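Local coordinates for protein halogenase PltM (Pseudomonas fluorescens, PDB 6BZN) that halogenates phenolic compounds with broad substrate and halide tolerance, as a flavoprotein that binds FAD, at residues S374-Q378 with R379-I383; S422-N425 with L426-F430; L434-D437 with L438-G442; E468-F471 with R472-Q476. One frame throughout, in Å; residues are numbered along the deposited sequence.

Contact 1: residues S374-Q378 with R379-I383; sequences SNRWQ and REQFI
Gln381 reaches back along the chain and grips the backbone of Arg376 and Gln378 with the two atoms of its terminal amide. NE2 donates to Arg376 O at 2.7 Å; the carbonyl oxygen lies in the plane of the Gln381 amide, while the donor stands well above the carbonyl plane of Arg376. OE1 takes a weaker bond from Gln378 N, 2.9 Å long and bent to 128° at the hydrogen. With chi1 at -66° CG lies beside the backbone N, and the chain beyond it runs extended, which carries the amide across to the peptides it meets. The main chain adds a third link, Gln381 N to Gln378 O at 3.0 Å. The segment is the connection between two helices, 352-374, after which Asn375 breaks the helical path with positive phi, and 383-406, with a short 3-10 turn at 379-381 and Phe382 at the N-cap position. An alanine in place of Gln381 is likely to leave Arg376 O without this donor and the extended residues 376-378 less firmly tied to the turn. In the buried part, Trp377 CE3 meets Phe382 CZ at 4.0 Å, near the plane of the phenylalanine ring, and both rings also meet Phe188. Gln381 CB covers one face of the Phe382 ring. Further out, Arg376 NH1 bonds Ser374 OG in the guanidinium plane, at 3.3 Å. The extended Arg379 side chain carries NH1 to a salt bridge with Glu386, and its backbone N is held by Asp334 OD1.

Contact 2: residues S422-N425 with L426-F430; sequences SGSN and LGSAF
Ser428 turns its side chain back toward Ser424, one helical turn earlier, and shows how a serine can settle on the backbone of its own helix. Its CB lies 3.4 Å from Ser424 O and somewhat farther from Asn425 O. At the tip, OG donates to Ser424 O at 2.8 Å, a bond made possible by chi1 of -58°, which lays OG beside the backbone N. Ser428 N binds that same oxygen at 2.9 Å, so one carbonyl takes two donors, from opposite faces of its plane; the hydroxyl is 39° out of that plane. The oxygen of the hydroxyl has a further role as acceptor: a water donates to Ser428 OG at 3.2 Å. The water also lies 3.1 Å from Ser424 OG and 3.0 Å from Asn425 OD1, and thus bridges three side chains on one flank of the helix. Ser424 OG has a stronger partner in Glu69, while the other end of the Asn425 amide, ND2, bonds Tyr511 OH; with both ends engaged, the amide is probably held in one orientation. Around the helix, Leu426 lays CB and CG each 3.6 Å from Ser422 O, the acceptor of its own backbone N. Gly427, without a side chain, continues the same i to i+4 pattern through Gly423 O. These residues form a buried part of the long helix 410-441: Ser428 packs on Pro68 and Glu69 of helix 68-81, whereas Ser422 and Leu426 lean on Tyr467 of helix 465-483.

Contact 3: residues L434-D437 with L438-G442; sequences LLHD and LEHSG
Asp437 O receives two hydrogen bonds from Ser441 at the C-terminal end of helix 410-441. Ser441 N and Ser441 OG each lie 2.9 Å from it and approach from opposite faces of the carbonyl plane. The serine takes the crowded position between its own backbone N and carbonyl carbon (chi1 81°), yet its oxygen is satisfied twice, since it also accepts from Asp443 N beyond the helix. The chain leaves the helix at Gly442, whose positive phi favours glycine and whose N still bonds Leu438 O. Upstream, Glu439 N gives Leu435 O a short bond of 2.8 Å, whereas His440 N to His436 O is stretched to 3.3 Å. The two imidazoles meet nearby: CD2 of His440 sits over one face of the His436 ring, toward its rim, 3.7 Å from His436 NE2, with the planes 35° apart. On the neighbouring track of the helix Glu439 extends its chain past Leu435, bringing CD within 4.0 Å of Leu435 CG, and its OE2 forms a long, weak ion pair with Arg75 of helix 68-81. An alanine at Glu439 would probably take away the cover that CD gives Leu435 CG and leave Arg75 without this distant counter-charge. Backbone bonds thus carry most of the contact, and the Ser441 hydroxyl adds a second donor to the last turn, joining the backbone of Asp437 to that of Asp443.

Contact 4: residues E468-F471 with R472-Q476; sequences ESLF and RQSCQ
Phe471 and Cys475, one turn apart on helix 465-483, make a sulfur-aromatic contact within the helical bundle of the C-terminal part of the chain. SG stands over one face of the ring, offset toward its rim, 3.8 Å from the centroid and 16° off the normal. The ring is placed there by CG lying opposite the backbone N (chi1 -178°), while Cys475 turns SG beside its own N. This is the tightly packed side: Phe471 leans on Thr395 and Leu399 of helix 383-406, and Cys475 on Cys402 of the same helix and on Trp416 of helix 410-441. Ser474, also buried, spends its hydroxyl on the helix itself, with OG donating to Leu470 O at 2.8 Å. Its backbone N reaches that oxygen from the other face of the carbonyl plane, and Leu470 CD1 closes over OG at 3.3 Å.

The solvent side is looser. Arg472 is exposed; its chain bends at chi3, which swings the guanidinium back so that Ser469 O lies over one of its faces, with NH2 still 3.8 Å from Ser469 OG. Between the two lies an edge covered by helix 488-502, where Gln473, extended beyond CG, rests CG against Ser469 O. The hydroxyl of Ser469 has its stronger partner in His502 of that helix, and toward Gln473 there is at most a weak bond, Ser469 OG to Gln473 OE1 at 3.0 Å.

Overall arrangement
Contacts 2 and 3 adjoin on helix 410-441, their centres 18 Å apart, the first buried within the protein and the second at the helix end. Contact 4, on helix 465-483, packs directly against contact 2, where Ser422 OG lies 3.9 Å from Leu470 CD2. Contact 1 stands apart, its nearest atoms about 17 Å from those of contacts 2 and 3. Its Trp377 side chain is about 9 Å from a bound calcium ion and, separately, about 6 Å from that of Asp25, a calcium ligand in a structure of this protein. Contact 2 comes nearer the FAD site, which holds no flavin in this structure: the side chains of Ser424 and Ser351 are about 10 Å apart. Contacts 3 and 4 lie away from both sites.

Contact 1: residues S374-Q378 with R379-I383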
# COMPACT_ATOMS: atom_id res chain seq x y z
N SER A 374 31.59 5.03 -4.81
CA SER A 374 32.63 4.10 -5.23
C SER A 374 32.76 4.04 -6.76
O SER A 374 33.70 3.43 -7.27
CB SER A 374 32.32 2.73 -4.65
OG SER A 374 31.09 2.24 -5.19
N ASN A 375 31.82 4.66 -7.48
CA ASN A 375 31.70 4.53 -8.93
C ASN A 375 31.70 3.07 -9.41
O ASN A 375 32.40 2.70 -10.35
CB ASN A 375 32.79 5.35 -9.64
CG ASN A 375 32.58 5.45 -11.16
OD1 ASN A 375 31.45 5.62 -11.64
ND2 ASN A 375 33.67 5.34 -11.90
N ARG A 376 30.91 2.25 -8.73
CA ARG A 376 30.70 0.86 -9.11
C ARG A 376 29.22 0.66 -9.33
O ARG A 376 28.42 0.94 -8.43
CB ARG A 376 31.22 -0.08 -8.02
CG ARG A 376 32.74 -0.12 -7.92
CD ARG A 376 33.22 -0.52 -6.53
NE ARG A 376 32.67 -1.80 -6.08
CZ ARG A 376 31.65 -1.99 -5.23
NH1 ARG A 376 30.99 -0.97 -4.67
NH2 ARG A 376 31.28 -3.23 -4.93
N TRP A 377 28.85 0.20 -10.51
CA TRP A 377 27.46 0.04 -10.91
C TRP A 377 27.23 -1.35 -11.48
O TRP A 377 27.33 -1.57 -12.69
CB TRP A 377 27.09 1.13 -11.90
CG TRP A 377 27.22 2.51 -11.32
CD1 TRP A 377 28.28 3.36 -11.45
CD2 TRP A 377 26.26 3.18 -10.50
NE1 TRP A 377 28.03 4.53 -10.77
CE2 TRP A 377 26.80 4.45 -10.18
CE3 TRP A 377 25.00 2.83 -10.01
CZ2 TRP A 377 26.11 5.37 -9.39
CZ3 TRP A 377 24.31 3.76 -9.22
CH2 TRP A 377 24.86 5.01 -8.92
N GLN A 378 26.94 -2.28 -10.58
CA GLN A 378 26.73 -3.68 -10.94
C GLN A 378 25.44 -4.19 -10.29
O GLN A 378 25.15 -3.88 -9.13
CB GLN A 378 27.91 -4.53 -10.47
CG GLN A 378 29.24 -4.16 -11.13
CD GLN A 378 29.31 -4.60 -12.58
OE1 GLN A 378 29.16 -5.78 -12.88
NE2 GLN A 378 29.52 -3.66 -13.49
N ARG A 379 24.70 -5.00 -11.04
CA ARG A 379 23.44 -5.59 -10.59
C ARG A 379 23.53 -6.18 -9.19
O ARG A 379 22.64 -5.97 -8.36
CB ARG A 379 22.97 -6.66 -11.58
CG ARG A 379 21.82 -7.54 -11.11
CD ARG A 379 21.28 -8.45 -12.20
NE ARG A 379 20.61 -9.61 -11.62
CZ ARG A 379 19.36 -9.61 -11.15
NH1 ARG A 379 18.59 -8.52 -11.19
NH2 ARG A 379 18.86 -10.72 -10.63
N GLU A 380 24.60 -6.94 -8.92
CA GLU A 380 24.73 -7.64 -7.65
C GLU A 380 24.71 -6.71 -6.42
O GLU A 380 24.26 -7.11 -5.36
CB GLU A 380 25.99 -8.54 -7.63
CG GLU A 380 26.01 -9.61 -6.53
CD GLU A 380 24.95 -10.71 -6.66
OE1 GLU A 380 24.23 -10.81 -7.68
OE2 GLU A 380 24.83 -11.51 -5.69
N GLN A 381 25.13 -5.46 -6.59
CA GLN A 381 25.06 -4.47 -5.50
C GLN A 381 23.63 -4.21 -5.05
O GLN A 381 23.42 -3.82 -3.93
CB GLN A 381 25.69 -3.13 -5.92
CG GLN A 381 27.19 -3.18 -6.18
CD GLN A 381 27.67 -2.03 -7.06
OE1 GLN A 381 28.33 -2.25 -8.09
NE2 GLN A 381 27.31 -0.81 -6.70
N PHE A 382 22.67 -4.41 -5.95
CA PHE A 382 21.26 -4.08 -5.67
C PHE A 382 20.39 -5.32 -5.47
O PHE A 382 19.17 -5.21 -5.35
CB PHE A 382 20.72 -3.19 -6.79
CG PHE A 382 21.60 -2.00 -7.07
CD1 PHE A 382 21.70 -0.97 -6.16
CD2 PHE A 382 22.33 -1.91 -8.25
CE1 PHE A 382 22.52 0.12 -6.40
CE2 PHE A 382 23.15 -0.83 -8.50
CZ PHE A 382 23.25 0.19 -7.57
N ILE A 383 21.01 -6.49 -5.35
CA ILE A 383 20.26 -7.74 -5.37
C ILE A 383 19.27 -7.85 -4.20
O ILE A 383 18.19 -8.39 -4.37
CB ILE A 383 21.19 -8.98 -5.44
CG1 ILE A 383 20.41 -10.23 -5.85
CG2 ILE A 383 21.94 -9.21 -4.14
CD1 ILE A 383 19.94 -10.23 -7.28

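Contact 2: residues S422-N425 with L426-F430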
# COMPACT_ATOMS: atom_id res chain seq x y z
N SER A 422 -2.13 -10.60 13.01
CA SER A 422 -0.99 -11.04 13.80
C SER A 422 0.33 -10.80 13.07
O SER A 422 1.31 -10.37 13.70
CB SER A 422 -1.13 -12.52 14.22
OG SER A 422 -1.24 -13.42 13.12
N GLY A 423 0.36 -11.04 11.77
CA GLY A 423 1.54 -10.78 10.97
C GLY A 423 1.89 -9.31 10.87
O GLY A 423 3.03 -8.91 11.11
N SER A 424 0.89 -8.50 10.52
CA SER A 424 1.08 -7.06 10.47
C SER A 424 1.55 -6.49 11.81
O SER A 424 2.43 -5.64 11.86
CB SER A 424 -0.22 -6.37 10.04
OG SER A 424 -0.06 -4.96 10.09
N ASN A 425 0.94 -6.95 12.91
CA ASN A 425 1.34 -6.51 14.25
C ASN A 425 2.81 -6.83 14.55
O ASN A 425 3.51 -5.99 15.11
CB ASN A 425 0.46 -7.14 15.34
CG ASN A 425 -0.99 -6.67 15.30
OD1 ASN A 425 -1.35 -5.65 14.69
ND2 ASN A 425 -1.83 -7.40 16.00
N LEU A 426 3.27 -8.02 14.15
CA LEU A 426 4.68 -8.41 14.32
C LEU A 426 5.62 -7.54 13.46
O LEU A 426 6.62 -7.06 13.97
CB LEU A 426 4.90 -9.90 14.04
CG LEU A 426 4.50 -10.86 15.18
CD1 LEU A 426 4.42 -12.29 14.70
CD2 LEU A 426 5.46 -10.78 16.36
N GLY A 427 5.26 -7.30 12.21
CA GLY A 427 6.09 -6.46 11.33
C GLY A 427 6.19 -5.03 11.81
O GLY A 427 7.27 -4.43 11.82
N SER A 428 5.06 -4.48 12.23
CA SER A 428 5.01 -3.14 12.80
C SER A 428 5.90 -3.02 14.04
O SER A 428 6.66 -2.07 14.17
CB SER A 428 3.58 -2.75 13.13
OG SER A 428 2.79 -2.82 11.94
N ALA A 429 5.79 -3.99 14.94
CA ALA A 429 6.64 -4.01 16.14
C ALA A 429 8.11 -4.08 15.76
O ALA A 429 8.93 -3.38 16.38
CB ALA A 429 6.26 -5.16 17.06
N PHE A 430 8.45 -4.89 14.75
CA PHE A 430 9.84 -4.99 14.30
C PHE A 430 10.38 -3.65 13.78
O PHE A 430 11.48 -3.22 14.15
CB PHE A 430 10.03 -6.07 13.22
CG PHE A 430 11.46 -6.42 12.99
CD1 PHE A 430 12.07 -7.43 13.74
CD2 PHE A 430 12.23 -5.73 12.05
CE1 PHE A 430 13.40 -7.75 13.55
CE2 PHE A 430 13.57 -6.05 11.86
CZ PHE A 430 14.15 -7.06 12.61
O HOH W 1 -0.17 -3.56 12.89

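Contact 3: residues L434-D437 with L438-G442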
# COMPACT_ATOMS: atom_id res chain seq x y z
N LEU A 434 13.47 -1.09 15.20
CA LEU A 434 14.52 -0.54 14.32
C LEU A 434 14.61 0.98 14.44
O LEU A 434 15.72 1.54 14.50
CB LEU A 434 14.28 -0.92 12.85
CG LEU A 434 14.46 -2.36 12.39
CD1 LEU A 434 14.03 -2.53 10.94
CD2 LEU A 434 15.91 -2.78 12.56
N LEU A 435 13.46 1.64 14.47
CA LEU A 435 13.39 3.09 14.59
C LEU A 435 13.93 3.54 15.95
O LEU A 435 14.73 4.47 16.02
CB LEU A 435 11.96 3.59 14.41
CG LEU A 435 11.70 5.09 14.52
CD1 LEU A 435 12.42 5.88 13.43
CD2 LEU A 435 10.21 5.35 14.46
N HIS A 436 13.47 2.90 17.02
CA HIS A 436 13.98 3.19 18.36
C HIS A 436 15.51 3.10 18.43
O HIS A 436 16.15 4.02 18.92
CB HIS A 436 13.37 2.29 19.42
CG HIS A 436 13.69 2.73 20.81
ND1 HIS A 436 14.73 2.19 21.54
CD2 HIS A 436 13.15 3.70 21.59
CE1 HIS A 436 14.80 2.78 22.72
NE2 HIS A 436 13.85 3.70 22.77
N ASP A 437 16.08 2.02 17.90
CA ASP A 437 17.54 1.84 17.88
C ASP A 437 18.25 2.92 17.07
O ASP A 437 19.27 3.47 17.51
CB ASP A 437 17.93 0.44 17.36
CG ASP A 437 17.49 -0.69 18.28
OD1 ASP A 437 17.17 -0.43 19.45
OD2 ASP A 437 17.44 -1.85 17.83
N LEU A 438 17.69 3.25 15.90
CA LEU A 438 18.25 4.31 15.06
C LEU A 438 18.15 5.69 15.72
O LEU A 438 19.09 6.48 15.61
CB LEU A 438 17.56 4.36 13.69
CG LEU A 438 18.07 5.43 12.71
CD1 LEU A 438 19.51 5.17 12.34
CD2 LEU A 438 17.20 5.48 11.46
N GLU A 439 17.02 6.00 16.36
CA GLU A 439 16.81 7.33 16.97
C GLU A 439 17.86 7.61 18.04
O GLU A 439 18.44 8.70 18.07
CB GLU A 439 15.39 7.48 17.56
CG GLU A 439 14.35 7.98 16.55
CD GLU A 439 12.90 7.95 17.06
OE1 GLU A 439 12.59 7.20 18.02
OE2 GLU A 439 12.05 8.66 16.46
N HIS A 440 18.13 6.61 18.87
CA HIS A 440 19.04 6.75 19.99
C HIS A 440 20.52 6.50 19.68
O HIS A 440 21.37 7.14 20.30
CB HIS A 440 18.55 5.88 21.15
CG HIS A 440 17.33 6.44 21.80
ND1 HIS A 440 17.39 7.29 22.89
CD2 HIS A 440 16.02 6.35 21.47
CE1 HIS A 440 16.17 7.66 23.22
NE2 HIS A 440 15.32 7.11 22.38
N SER A 441 20.82 5.60 18.76
CA SER A 441 22.21 5.32 18.40
C SER A 441 22.76 6.29 17.36
O SER A 441 23.97 6.46 17.27
CB SER A 441 22.37 3.88 17.89
OG SER A 441 21.99 3.76 16.53
N GLY A 442 21.88 6.90 16.56
CA GLY A 442 22.29 7.62 15.35
C GLY A 442 23.03 6.79 14.30
O GLY A 442 23.57 7.34 13.35

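Contact 4: residues E468-F471 with R472-Q476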
# COMPACT_ATOMS: atom_id res chain seq x y z
N GLU A 468 5.63 -16.87 10.03
CA GLU A 468 5.67 -17.24 8.62
C GLU A 468 5.22 -18.68 8.38
O GLU A 468 4.68 -19.00 7.32
CB GLU A 468 7.03 -16.92 8.01
CG GLU A 468 7.42 -15.43 8.12
CD GLU A 468 6.38 -14.44 7.55
OE1 GLU A 468 5.57 -14.81 6.68
OE2 GLU A 468 6.39 -13.25 7.97
N SER A 469 5.41 -19.53 9.39
CA SER A 469 4.80 -20.87 9.40
C SER A 469 3.26 -20.79 9.43
O SER A 469 2.57 -21.50 8.66
CB SER A 469 5.31 -21.67 10.61
OG SER A 469 4.59 -22.89 10.75
N LEU A 470 2.71 -19.95 10.30
CA LEU A 470 1.26 -19.73 10.33
C LEU A 470 0.75 -19.21 8.99
O LEU A 470 -0.25 -19.72 8.47
CB LEU A 470 0.86 -18.77 11.46
CG LEU A 470 -0.59 -18.28 11.48
CD1 LEU A 470 -1.58 -19.41 11.69
CD2 LEU A 470 -0.73 -17.22 12.57
N PHE A 471 1.44 -18.21 8.43
CA PHE A 471 1.00 -17.62 7.17
C PHE A 471 1.01 -18.65 6.04
O PHE A 471 0.02 -18.79 5.34
CB PHE A 471 1.85 -16.42 6.84
CG PHE A 471 1.43 -15.71 5.58
CD1 PHE A 471 0.37 -14.84 5.59
CD2 PHE A 471 2.11 -15.92 4.38
CE1 PHE A 471 -0.01 -14.16 4.45
CE2 PHE A 471 1.74 -15.25 3.23
CZ PHE A 471 0.68 -14.38 3.25
N ARG A 472 2.12 -19.37 5.89
CA ARG A 472 2.26 -20.39 4.84
C ARG A 472 1.15 -21.45 4.93
O ARG A 472 0.44 -21.73 3.96
CB ARG A 472 3.67 -21.02 4.94
CG ARG A 472 4.03 -22.08 3.91
CD ARG A 472 5.44 -22.64 4.11
NE ARG A 472 5.74 -23.02 5.50
CZ ARG A 472 5.32 -24.13 6.13
NH1 ARG A 472 4.54 -25.03 5.52
NH2 ARG A 472 5.67 -24.34 7.39
N GLN A 473 0.97 -22.01 6.13
CA GLN A 473 -0.04 -23.06 6.33
C GLN A 473 -1.48 -22.55 6.18
O GLN A 473 -2.32 -23.24 5.60
CB GLN A 473 0.15 -23.74 7.69
CG GLN A 473 1.46 -24.51 7.78
CD GLN A 473 1.61 -25.20 9.13
OE1 GLN A 473 2.41 -24.78 9.97
NE2 GLN A 473 0.82 -26.22 9.35
N SER A 474 -1.75 -21.34 6.67
CA SER A 474 -3.07 -20.73 6.49
C SER A 474 -3.42 -20.46 5.02
O SER A 474 -4.56 -20.69 4.62
CB SER A 474 -3.19 -19.43 7.29
OG SER A 474 -3.00 -19.70 8.67
N CYS A 475 -2.46 -19.98 4.24
CA CYS A 475 -2.67 -19.79 2.79
C CYS A 475 -2.92 -21.12 2.08
O CYS A 475 -3.78 -21.18 1.20
CB CYS A 475 -1.51 -19.04 2.14
SG CYS A 475 -1.40 -17.31 2.66
N GLN A 476 -2.19 -22.16 2.47
CA GLN A 476 -2.40 -23.53 1.94
C GLN A 476 -3.83 -23.99 2.21
O GLN A 476 -4.47 -24.54 1.31
CB GLN A 476 -1.42 -24.55 2.54
CG GLN A 476 0.00 -24.41 2.03
CD GLN A 476 1.05 -25.17 2.87
OE1 GLN A 476 0.72 -25.90 3.81
NE2 GLN A 476 2.33 -24.99 2.51